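PDB 6SMT: 6-phosphogluconate dehydrogenase, NAD-binding from Mycolicibacterium smegmatis MC2 155, which reduces imines to amines with S-enantioselectivity and binds NADPH, the likely source of the hydride. Local coordinates for residues B[19-24]-B[131-136]; B[11-16]-B[153-158]; B[75-80]-B[121-126]. All coordinates share one frame; numbering follows the deposited sequence.

Contact 1: B[19-24]-B[131-136]; sequences GPMGQA and DTIGTR. With NDP (NADPH dihydro-nicotinamide-adenine-dinucleotide phosphate), chain L.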
loop_
_atom_site.group_PDB
_atom_site.type_symbol
_atom_site.label_atom_id
_atom_site.label_comp_id
_atom_site.label_asym_id
_atom_site.label_seq_id
_atom_site.Cartn_x
_atom_site.Cartn_y
_atom_site.Cartn_z
ATOM N N GLY B 19 -3.885 -23.520 12.917
ATOM C CA GLY B 19 -4.276 -22.912 11.642
ATOM C C GLY B 19 -3.080 -22.833 10.719
ATOM O O GLY B 19 -2.041 -23.358 11.010
ATOM N N PRO B 20 -3.210 -22.114 9.610
ATOM C CA PRO B 20 -2.152 -22.095 8.590
ATOM C C PRO B 20 -0.845 -21.604 9.158
ATOM O O PRO B 20 0.205 -22.170 8.858
ATOM C CB PRO B 20 -2.661 -21.242 7.458
ATOM C CG PRO B 20 -4.006 -20.820 7.879
ATOM C CD PRO B 20 -4.423 -21.423 9.174
ATOM N N MET B 21 -0.878 -20.568 9.998
ATOM C CA MET B 21 0.395 -20.085 10.532
ATOM C C MET B 21 0.962 -21.039 11.587
ATOM O O MET B 21 2.175 -21.260 11.623
ATOM C CB MET B 21 0.229 -18.657 11.045
ATOM C CG MET B 21 1.507 -18.086 11.645
ATOM S SD MET B 21 2.952 -18.039 10.557
ATOM C CE MET B 21 2.601 -16.639 9.560
ATOM N N GLY B 22 0.110 -21.640 12.408
ATOM C CA GLY B 22 0.632 -22.570 13.396
ATOM C C GLY B 22 1.217 -23.779 12.728
ATOM O O GLY B 22 2.229 -24.347 13.201
ATOM N N GLN B 23 0.617 -24.225 11.638
ATOM C CA GLN B 23 1.230 -25.345 10.850
ATOM C C GLN B 23 2.582 -24.894 10.322
ATOM O O GLN B 23 3.540 -25.692 10.356
ATOM C CB GLN B 23 0.349 -25.731 9.675
ATOM C CG GLN B 23 -1.029 -26.178 10.085
ATOM C CD GLN B 23 -1.258 -27.632 10.281
ATOM O OE1 GLN B 23 -0.442 -28.466 9.817
ATOM N NE2 GLN B 23 -2.332 -27.957 11.004
ATOM N N ALA B 24 2.715 -23.698 9.765
ATOM C CA ALA B 24 3.991 -23.196 9.229
ATOM C C ALA B 24 5.056 -23.118 10.322
ATOM O O ALA B 24 6.192 -23.511 10.123
ATOM C CB ALA B 24 3.746 -21.855 8.556
ATOM N N ASP B 131 4.397 -18.471 3.801
ATOM C CA ASP B 131 5.430 -19.031 2.878
ATOM C C ASP B 131 6.830 -18.643 3.397
ATOM O O ASP B 131 7.815 -19.436 3.176
ATOM C CB ASP B 131 5.167 -18.553 1.434
ATOM C CG ASP B 131 5.271 -17.056 1.304
ATOM O OD1 ASP B 131 4.268 -16.378 1.512
ATOM O OD2 ASP B 131 6.352 -16.596 0.996
ATOM N N THR B 132 6.971 -17.505 4.095
ATOM C CA THR B 132 8.255 -16.924 4.526
ATOM C C THR B 132 8.814 -17.680 5.732
ATOM O O THR B 132 9.972 -17.475 6.111
ATOM C CB THR B 132 8.119 -15.417 4.898
ATOM O OG1 THR B 132 7.285 -15.255 6.101
ATOM C CG2 THR B 132 7.622 -14.614 3.749
ATOM N N ILE B 133 7.988 -18.318 6.511
ATOM C CA ILE B 133 8.384 -18.836 7.820
ATOM C C ILE B 133 9.475 -19.878 7.654
ATOM O O ILE B 133 9.380 -20.767 6.744
ATOM C CB ILE B 133 7.178 -19.393 8.583
ATOM C CG1 ILE B 133 6.137 -18.336 8.827
ATOM C CG2 ILE B 133 7.520 -20.112 9.856
ATOM C CD1 ILE B 133 6.539 -17.215 9.670
ATOM N N GLY B 134 10.485 -19.791 8.457
ATOM C CA GLY B 134 11.649 -20.699 8.346
ATOM C C GLY B 134 12.663 -20.184 7.354
ATOM O O GLY B 134 13.578 -20.976 6.997
ATOM N N THR B 135 12.544 -18.976 6.858
ATOM C CA THR B 135 13.459 -18.309 5.892
ATOM C C THR B 135 13.881 -16.947 6.416
ATOM O O THR B 135 13.182 -16.314 7.281
ATOM C CB THR B 135 12.881 -18.204 4.473
ATOM O OG1 THR B 135 12.040 -17.046 4.366
ATOM C CG2 THR B 135 12.105 -19.434 4.030
ATOM N N ARG B 136 14.911 -16.368 5.800
ATOM C CA ARG B 136 15.317 -14.998 6.113
ATOM C C ARG B 136 14.322 -13.950 5.628
ATOM O O ARG B 136 14.436 -12.800 6.049
ATOM C CB ARG B 136 16.702 -14.763 5.526
ATOM C CG ARG B 136 17.743 -15.723 6.091
ATOM C CD ARG B 136 18.081 -15.572 7.560
ATOM N NE ARG B 136 17.232 -16.434 8.342
ATOM C CZ ARG B 136 16.955 -16.243 9.633
ATOM N NH1 ARG B 136 17.527 -15.260 10.327
ATOM N NH2 ARG B 136 16.140 -17.094 10.205
HETATM P PA NDP L . -6.499 -17.701 12.572
HETATM O O1A NDP L . -6.164 -16.288 12.950
HETATM O O2A NDP L . -7.606 -17.979 11.603
HETATM O O5B NDP L . -6.710 -18.535 13.903
HETATM C C5B NDP L . -7.054 -19.924 13.752
HETATM C C4B NDP L . -6.526 -20.676 14.947
HETATM O O4B NDP L . -7.106 -20.163 16.180
HETATM C C3B NDP L . -6.916 -22.167 14.904
HETATM O O3B NDP L . -5.925 -22.966 15.522
HETATM C C2B NDP L . -8.190 -22.157 15.722
HETATM O O2B NDP L . -8.601 -23.380 16.325
HETATM C C1B NDP L . -7.731 -21.246 16.843
HETATM N N9A NDP L . -8.808 -20.719 17.674
HETATM C C8A NDP L . -9.780 -19.808 17.333
HETATM N N7A NDP L . -10.588 -19.532 18.330
HETATM C C5A NDP L . -10.141 -20.309 19.387
HETATM C C6A NDP L . -10.597 -20.517 20.714
HETATM N N6A NDP L . -11.598 -19.842 21.271
HETATM N N1A NDP L . -9.909 -21.399 21.471
HETATM C C2A NDP L . -8.865 -22.053 20.953
HETATM N N3A NDP L . -8.365 -21.959 19.716
HETATM C C4A NDP L . -9.061 -21.086 18.978
HETATM O O3 NDP L . -5.241 -18.501 11.982
HETATM P PN NDP L . -3.826 -18.225 11.387
HETATM O O1N NDP L . -3.052 -19.459 11.524
HETATM O O2N NDP L . -3.978 -17.646 10.026
HETATM O O5D NDP L . -3.205 -17.040 12.279
HETATM C C5D NDP L . -2.870 -17.257 13.645
HETATM C C4D NDP L . -2.372 -15.936 14.179
HETATM O O4D NDP L . -1.165 -15.594 13.450
HETATM C C3D NDP L . -3.329 -14.743 14.047
HETATM O O3D NDP L . -3.340 -13.917 15.205
HETATM C C2D NDP L . -2.752 -13.985 12.866
HETATM O O2D NDP L . -3.024 -12.586 12.840
HETATM C C1D NDP L . -1.273 -14.257 12.955
HETATM N N1N NDP L . -0.571 -14.201 11.658
HETATM C C2N NDP L . -1.006 -14.956 10.601
HETATM C C3N NDP L . -0.436 -14.860 9.377
HETATM C C7N NDP L . -0.894 -15.655 8.220
HETATM O O7N NDP L . -0.309 -15.429 7.136
HETATM N N7N NDP L . -1.840 -16.574 8.324
HETATM C C4N NDP L . 0.642 -13.919 9.146
HETATM C C5N NDP L . 1.106 -13.190 10.309
HETATM C C6N NDP L . 0.553 -13.356 11.490
HETATM P P2B NDP L . -9.422 -24.423 15.384
HETATM O O1X NDP L . -9.997 -25.436 16.419
HETATM O O2X NDP L . -10.541 -23.622 14.723
HETATM O O3X NDP L . -8.529 -25.026 14.376
#
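Thr132 O is gripped twice by Thr135, by OG1 over 2.7 Å and weakly by the backbone N, in the type II turn from Thr132 to Thr135 that carries Ile133 to Met21. On the other side of the contact the backbone N of Met21 donates to the NADPH oxygen O1N over 2.9 Å, with an N-H...O angle of 154°, so the first turn of helix 20-31 holds the nicotinamide-side phosphate. Gly19 is the N-cap of that helix; with Gly22 it fits the glycine-rich GxGxxG turn of Rossmann domains. The Met21 side chain leaves with CG anti to its N (chi1 179°), then bends twice. This lays CE over one face of the nicotinamide near C4N, the carbon that carries the hydride, at 3.4 Å. The bends also turn SD toward the loop 131-136, where it meets Ile133 CG1 at 3.6 Å; the two side chains cross at about a right angle. One turn on, Ala24 CB faces Ile133 CB at 4.2 Å, and Ile133 CG2 lies 3.7 Å from Ala24 O. The loop follows strand 120-126, whose Ile126 touches both Met21 and Ile133, and Ile130 covers Ala24; Ser238 of the second subunit packs on Pro20 at the helix start.

Contact 2: B[11-16]-B[153-158]; sequences PTVTVL and RGVLDT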
loop_
_atom_site.group_PDB
_atom_site.type_symbol
_atom_site.label_atom_id
_atom_site.label_comp_id
_atom_site.label_asym_id
_atom_site.label_seq_id
_atom_site.Cartn_x
_atom_site.Cartn_y
_atom_site.Cartn_z
ATOM N N PRO B 11 16.379 -28.795 21.974
ATOM C CA PRO B 11 15.286 -27.936 22.430
ATOM C C PRO B 11 13.898 -28.553 22.302
ATOM O O PRO B 11 13.569 -29.189 21.304
ATOM C CB PRO B 11 15.361 -26.748 21.480
ATOM C CG PRO B 11 16.802 -26.706 20.977
ATOM C CD PRO B 11 17.206 -28.151 20.937
ATOM N N THR B 12 13.045 -28.203 23.267
ATOM C CA THR B 12 11.642 -28.636 23.275
ATOM C C THR B 12 10.789 -27.412 23.084
ATOM O O THR B 12 11.021 -26.393 23.757
ATOM C CB THR B 12 11.255 -29.372 24.533
ATOM O OG1 THR B 12 11.591 -28.631 25.718
ATOM C CG2 THR B 12 11.971 -30.706 24.529
ATOM N N VAL B 13 9.900 -27.491 22.091
ATOM C CA VAL B 13 8.932 -26.409 21.754
ATOM C C VAL B 13 7.546 -27.003 21.618
ATOM O O VAL B 13 7.356 -28.041 20.998
ATOM C CB VAL B 13 9.349 -25.640 20.497
ATOM C CG1 VAL B 13 8.485 -24.397 20.366
ATOM C CG2 VAL B 13 10.838 -25.281 20.513
ATOM N N THR B 14 6.563 -26.312 22.157
ATOM C CA THR B 14 5.156 -26.627 21.949
ATOM C C THR B 14 4.528 -25.530 21.096
ATOM O O THR B 14 4.815 -24.344 21.322
ATOM C CB THR B 14 4.361 -26.746 23.235
ATOM O OG1 THR B 14 4.859 -27.934 23.877
ATOM C CG2 THR B 14 2.879 -26.905 23.039
ATOM N N VAL B 15 3.752 -25.898 20.096
ATOM C CA VAL B 15 2.896 -24.948 19.344
ATOM C C VAL B 15 1.461 -25.252 19.690
ATOM O O VAL B 15 0.993 -26.351 19.479
ATOM C CB VAL B 15 3.146 -24.999 17.837
ATOM C CG1 VAL B 15 2.305 -23.955 17.148
ATOM C CG2 VAL B 15 4.607 -24.776 17.507
ATOM N N LEU B 16 0.725 -24.267 20.172
ATOM C CA LEU B 16 -0.720 -24.291 20.455
ATOM C C LEU B 16 -1.388 -23.415 19.394
ATOM O O LEU B 16 -1.157 -22.190 19.381
ATOM C CB LEU B 16 -1.052 -23.835 21.868
ATOM C CG LEU B 16 -0.356 -24.637 22.963
ATOM C CD1 LEU B 16 0.824 -23.936 23.547
ATOM C CD2 LEU B 16 -1.296 -25.048 24.110
ATOM N N ARG B 153 16.304 -17.084 21.852
ATOM C CA ARG B 153 16.601 -16.524 20.502
ATOM C C ARG B 153 17.158 -17.638 19.643
ATOM O O ARG B 153 16.850 -17.607 18.463
ATOM C CB ARG B 153 17.654 -15.398 20.665
ATOM C CG ARG B 153 17.990 -14.678 19.373
ATOM C CD ARG B 153 19.177 -13.747 19.498
ATOM N NE ARG B 153 18.909 -12.539 18.722
ATOM C CZ ARG B 153 18.704 -12.514 17.406
ATOM N NH1 ARG B 153 18.813 -13.608 16.688
ATOM N NH2 ARG B 153 18.410 -11.376 16.790
ATOM N N GLY B 154 17.897 -18.599 20.177
ATOM C CA GLY B 154 18.518 -19.668 19.368
ATOM C C GLY B 154 17.475 -20.599 18.764
ATOM O O GLY B 154 17.587 -20.959 17.586
ATOM N N VAL B 155 16.444 -20.962 19.488
ATOM C CA VAL B 155 15.274 -21.689 18.932
ATOM C C VAL B 155 14.539 -20.755 17.982
ATOM O O VAL B 155 14.167 -21.128 16.862
ATOM C CB VAL B 155 14.404 -22.232 20.055
ATOM C CG1 VAL B 155 13.020 -22.613 19.590
ATOM C CG2 VAL B 155 15.157 -23.379 20.695
ATOM N N LEU B 156 14.251 -19.535 18.419
ATOM C CA LEU B 156 13.344 -18.658 17.637
ATOM C C LEU B 156 14.016 -18.327 16.294
ATOM O O LEU B 156 13.308 -18.006 15.343
ATOM C CB LEU B 156 13.061 -17.405 18.471
ATOM C CG LEU B 156 12.161 -17.600 19.708
ATOM C CD1 LEU B 156 12.158 -16.405 20.591
ATOM C CD2 LEU B 156 10.761 -18.026 19.368
ATOM N N ASP B 157 15.337 -18.193 16.246
ATOM C CA ASP B 157 16.021 -17.766 14.998
ATOM C C ASP B 157 15.754 -18.717 13.842
ATOM O O ASP B 157 15.880 -18.255 12.716
ATOM C CB ASP B 157 17.537 -17.797 15.194
ATOM C CG ASP B 157 18.154 -16.545 15.775
ATOM O OD1 ASP B 157 17.561 -15.449 15.578
ATOM O OD2 ASP B 157 19.209 -16.673 16.454
ATOM N N THR B 158 15.279 -19.949 14.109
ATOM C CA THR B 158 14.935 -20.870 13.027
ATOM C C THR B 158 13.647 -20.392 12.328
ATOM O O THR B 158 13.402 -20.837 11.217
ATOM C CB THR B 158 14.762 -22.314 13.531
ATOM O OG1 THR B 158 13.631 -22.454 14.366
ATOM C CG2 THR B 158 15.905 -22.785 14.388
#
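Val155 points its CB from helix 146-156 toward the start of strand 12-16, and its two methyls divide the work. CG2, beside the backbone N, lies against the ring of Pro11: it is 3.5 Å from Pro11 CB, tighter than usual carbon contact, and 3.7 Å from Pro11 CG. The proline and the valine slide past each other in opposite directions, and CG2 rests against the CB-CG side of the ring. CG1, anti to the backbone N (chi1 163°), goes the other way and meets Val13 CG2 tip to tip at 3.6 Å; Val13 has a second conformer, so this contact is less certain. Pro11 and Val13 are two residues apart, so both present their side chains to the same side of the chain. Strand 12-16 is the first strand of the Rossmann fold and sits inside the parallel part of the sheet, between strands 35-39 and 69-72. Helix 146-156, from the later part of the domain, packs over it; Val155 also touches Leu69 of strand 69-72, while Leu29 of helix 20-31 lies against Val13. The carbonyl O of Val155 takes two donors from Thr158, its N at 3.2 Å and its OG1 at 2.9 Å, the latter nearly in line with the C=O bond (169°). Thr158 in turn touches Leu29, Ala32 and His34.

Contact 3: B[75-80]-B[121-126]; sequences VDHDAV and YLDGAI. With NDP (NADPH dihydro-nicotinamide-adenine-dinucleotide phosphate), chain L.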
loop_
_atom_site.group_PDB
_atom_site.type_symbol
_atom_site.label_atom_id
_atom_site.label_comp_id
_atom_site.label_asym_id
_atom_site.label_seq_id
_atom_site.Cartn_x
_atom_site.Cartn_y
_atom_site.Cartn_z
ATOM N N VAL B 75 -6.313 -16.993 16.824
ATOM C CA VAL B 75 -6.916 -15.801 16.170
ATOM C C VAL B 75 -6.718 -14.555 17.010
ATOM O O VAL B 75 -6.374 -13.539 16.422
ATOM C CB VAL B 75 -8.386 -16.044 15.836
ATOM C CG1 VAL B 75 -9.229 -16.243 17.080
ATOM C CG2 VAL B 75 -8.909 -14.861 14.998
ATOM N N ASP B 76 -6.887 -14.578 18.328
ATOM C CA ASP B 76 -6.788 -13.378 19.148
ATOM C C ASP B 76 -6.476 -13.736 20.589
ATOM O O ASP B 76 -6.310 -14.931 20.914
ATOM C CB ASP B 76 -8.068 -12.544 19.041
ATOM C CG ASP B 76 -9.332 -13.232 19.614
ATOM O OD1 ASP B 76 -9.266 -14.247 20.267
ATOM O OD2 ASP B 76 -10.521 -12.748 19.296
ATOM N N HIS B 77 -6.362 -12.734 21.483
ATOM C CA HIS B 77 -6.027 -12.961 22.894
ATOM C C HIS B 77 -7.239 -13.486 23.672
ATOM O O HIS B 77 -6.955 -14.073 24.683
ATOM C CB HIS B 77 -5.288 -11.799 23.526
ATOM C CG HIS B 77 -3.835 -11.845 23.197
ATOM N ND1 HIS B 77 -2.866 -12.010 24.190
ATOM C CD2 HIS B 77 -3.162 -11.917 21.994
ATOM C CE1 HIS B 77 -1.646 -12.097 23.630
ATOM N NE2 HIS B 77 -1.800 -12.030 22.269
ATOM N N ASP B 78 -8.468 -13.353 23.192
ATOM C CA ASP B 78 -9.546 -14.089 23.912
ATOM C C ASP B 78 -9.276 -15.601 23.780
ATOM O O ASP B 78 -9.355 -16.347 24.799
ATOM C CB ASP B 78 -10.933 -13.746 23.409
ATOM C CG ASP B 78 -11.405 -12.372 23.897
ATOM O OD1 ASP B 78 -10.954 -11.899 24.923
ATOM O OD2 ASP B 78 -12.315 -11.911 23.290
ATOM N N ALA B 79 -8.818 -16.057 22.615
ATOM C CA ALA B 79 -8.454 -17.474 22.426
ATOM C C ALA B 79 -7.210 -17.776 23.195
ATOM O O ALA B 79 -7.135 -18.830 23.862
ATOM C CB ALA B 79 -8.311 -17.748 20.978
ATOM N N VAL B 80 -6.140 -16.959 23.129
ATOM C CA VAL B 80 -4.931 -17.224 23.932
ATOM C C VAL B 80 -5.290 -17.432 25.402
ATOM O O VAL B 80 -4.792 -18.378 25.985
ATOM C CB VAL B 80 -3.909 -16.072 23.806
ATOM C CG1 VAL B 80 -2.724 -16.228 24.738
ATOM C CG2 VAL B 80 -3.410 -15.974 22.376
ATOM N N TYR B 121 6.814 -14.667 30.150
ATOM C CA TYR B 121 6.079 -14.363 28.900
ATOM C C TYR B 121 6.882 -13.447 28.033
ATOM O O TYR B 121 7.407 -12.433 28.507
ATOM C CB TYR B 121 4.734 -13.701 29.230
ATOM C CG TYR B 121 3.858 -13.455 28.029
ATOM C CD1 TYR B 121 3.198 -14.481 27.405
ATOM C CD2 TYR B 121 3.681 -12.201 27.542
ATOM C CE1 TYR B 121 2.377 -14.253 26.338
ATOM C CE2 TYR B 121 2.829 -11.938 26.487
ATOM C CZ TYR B 121 2.222 -12.980 25.821
ATOM O OH TYR B 121 1.375 -12.770 24.753
ATOM N N LEU B 122 6.901 -13.740 26.739
ATOM C CA LEU B 122 7.256 -12.745 25.708
ATOM C C LEU B 122 6.023 -12.555 24.856
ATOM O O LEU B 122 5.320 -13.540 24.569
ATOM C CB LEU B 122 8.423 -13.130 24.806
ATOM C CG LEU B 122 9.719 -13.314 25.519
ATOM C CD1 LEU B 122 10.742 -13.934 24.550
ATOM C CD2 LEU B 122 10.234 -11.994 26.040
ATOM N N ASP B 123 5.769 -11.371 24.330
ATOM C CA ASP B 123 4.751 -11.168 23.292
ATOM C C ASP B 123 5.454 -11.034 21.960
ATOM O O ASP B 123 6.540 -10.423 21.881
ATOM C CB ASP B 123 3.929 -9.896 23.544
ATOM C CG ASP B 123 2.629 -9.974 22.721
ATOM O OD1 ASP B 123 1.869 -10.973 22.922
ATOM O OD2 ASP B 123 2.428 -9.113 21.773
ATOM N N GLY B 124 4.906 -11.621 20.913
ATOM C CA GLY B 124 5.499 -11.517 19.587
ATOM C C GLY B 124 4.459 -11.266 18.518
ATOM O O GLY B 124 3.278 -11.447 18.747
ATOM N N ALA B 125 4.903 -10.684 17.427
ATOM C CA ALA B 125 4.062 -10.350 16.286
ATOM C C ALA B 125 4.800 -10.787 15.027
ATOM O O ALA B 125 5.915 -10.306 14.733
ATOM C CB ALA B 125 3.767 -8.899 16.245
ATOM N N ILE B 126 4.180 -11.684 14.295
ATOM C CA ILE B 126 4.691 -12.191 13.009
ATOM C C ILE B 126 4.232 -11.274 11.888
ATOM O O ILE B 126 3.030 -11.013 11.745
ATOM C CB ILE B 126 4.206 -13.630 12.743
ATOM C CG1 ILE B 126 4.580 -14.578 13.897
ATOM C CG2 ILE B 126 4.757 -14.125 11.385
ATOM C CD1 ILE B 126 3.771 -15.830 13.859
HETATM P PA NDP L . -6.499 -17.701 12.572
HETATM O O1A NDP L . -6.164 -16.288 12.950
HETATM O O2A NDP L . -7.606 -17.979 11.603
HETATM O O5B NDP L . -6.710 -18.535 13.903
HETATM C C5B NDP L . -7.054 -19.924 13.752
HETATM C C4B NDP L . -6.526 -20.676 14.947
HETATM O O4B NDP L . -7.106 -20.163 16.180
HETATM C C3B NDP L . -6.916 -22.167 14.904
HETATM O O3B NDP L . -5.925 -22.966 15.522
HETATM C C2B NDP L . -8.190 -22.157 15.722
HETATM O O2B NDP L . -8.601 -23.380 16.325
HETATM C C1B NDP L . -7.731 -21.246 16.843
HETATM N N9A NDP L . -8.808 -20.719 17.674
HETATM C C8A NDP L . -9.780 -19.808 17.333
HETATM N N7A NDP L . -10.588 -19.532 18.330
HETATM C C5A NDP L . -10.141 -20.309 19.387
HETATM C C6A NDP L . -10.597 -20.517 20.714
HETATM N N6A NDP L . -11.598 -19.842 21.271
HETATM N N1A NDP L . -9.909 -21.399 21.471
HETATM C C2A NDP L . -8.865 -22.053 20.953
HETATM N N3A NDP L . -8.365 -21.959 19.716
HETATM C C4A NDP L . -9.061 -21.086 18.978
HETATM O O3 NDP L . -5.241 -18.501 11.982
HETATM P PN NDP L . -3.826 -18.225 11.387
HETATM O O1N NDP L . -3.052 -19.459 11.524
HETATM O O2N NDP L . -3.978 -17.646 10.026
HETATM O O5D NDP L . -3.205 -17.040 12.279
HETATM C C5D NDP L . -2.870 -17.257 13.645
HETATM C C4D NDP L . -2.372 -15.936 14.179
HETATM O O4D NDP L . -1.165 -15.594 13.450
HETATM C C3D NDP L . -3.329 -14.743 14.047
HETATM O O3D NDP L . -3.340 -13.917 15.205
HETATM C C2D NDP L . -2.752 -13.985 12.866
HETATM O O2D NDP L . -3.024 -12.586 12.840
HETATM C C1D NDP L . -1.273 -14.257 12.955
HETATM N N1N NDP L . -0.571 -14.201 11.658
HETATM C C2N NDP L . -1.006 -14.956 10.601
HETATM C C3N NDP L . -0.436 -14.860 9.377
HETATM C C7N NDP L . -0.894 -15.655 8.220
HETATM O O7N NDP L . -0.309 -15.429 7.136
HETATM N N7N NDP L . -1.840 -16.574 8.324
HETATM C C4N NDP L . 0.642 -13.919 9.146
HETATM C C5N NDP L . 1.106 -13.190 10.309
HETATM C C6N NDP L . 0.553 -13.356 11.490
HETATM P P2B NDP L . -9.422 -24.423 15.384
HETATM O O1X NDP L . -9.997 -25.436 16.419
HETATM O O2X NDP L . -10.541 -23.622 14.723
HETATM O O3X NDP L . -8.529 -25.026 14.376
HETATM O O HOH W 1 0.533 -12.186 20.844
#
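His77 and Tyr121 meet at the rim of the imidazole: the phenol OH lies near the ring plane, 3.3 Å from His77 CE1. The two side chains come from opposite directions, His77 from the first turn of helix 77-87 and Tyr121 from strand 120-126. Asp123 OD1 approaches the same carbon obliquely, 3.8 Å from His77 CE1, with the carboxylate plane turned 58° from the ring. A water closes the gap beside it: it lies 2.7 Å from His77 NE2, also at the ring edge, and bonds to Asp123 OD1 at 2.8 Å, probably as donor. One face of the imidazole is covered by Val80, whose CG2 sits 4.1 Å above the ring plane.

In the next shell, Tyr121 CG stands anti to its backbone N (chi1 -175°), which carries the phenol along the strand to Asp123; there OH donates over 2.6 Å to Asp123 OD1, which accepts with its anti lone pair. The other imidazole nitrogen, ND1, is bonded to Thr110 OG1 of helix 104-116, and Asp102 OD2 accepts from the backbone N of His77. The helix start is fixed by Asp76, the N-cap, whose OD1 accepts from Ala79 N over 3.0 Å at 158°. The same segment serves the cofactor in this Rossmann domain: Ala79 CB lies on the adenine, and Val75 N makes a weak bond to the ribose O4B. On the strand, the carbonyl O of Ile126 lies beside C5N, at the rim of the nicotinamide.

The phenol, and probably the water, would stabilise negative charge on the buried OD1 of Asp123. The phenol oxygen, its own proton given to Asp123, would probably polarise the CE1-H of His77, while Thr110 and the water fix the rotation of the imidazole.

In the fold
All three contacts belong to the Rossmann-type NADPH-binding domain and are nested in sequence: 75-80 with 121-126 innermost, then 19-24 with 131-136, then 11-16 with 153-158. Contact 2 packs a late helix on the first strand, and helix 20-31 of contact 1 follows that strand directly; their centres are about 13 Å apart, and Arg136 NH2 probably bonds to Asp157 O. The centre of contact 3 is about 16 Å from each of theirs. It shares the sheet with contact 2 and meets contact 1 where Ile126 packs on Met21 and Ile133. Contacts 1 and 3 both touch NADPH, so its nicotinamide is bordered by residues from both.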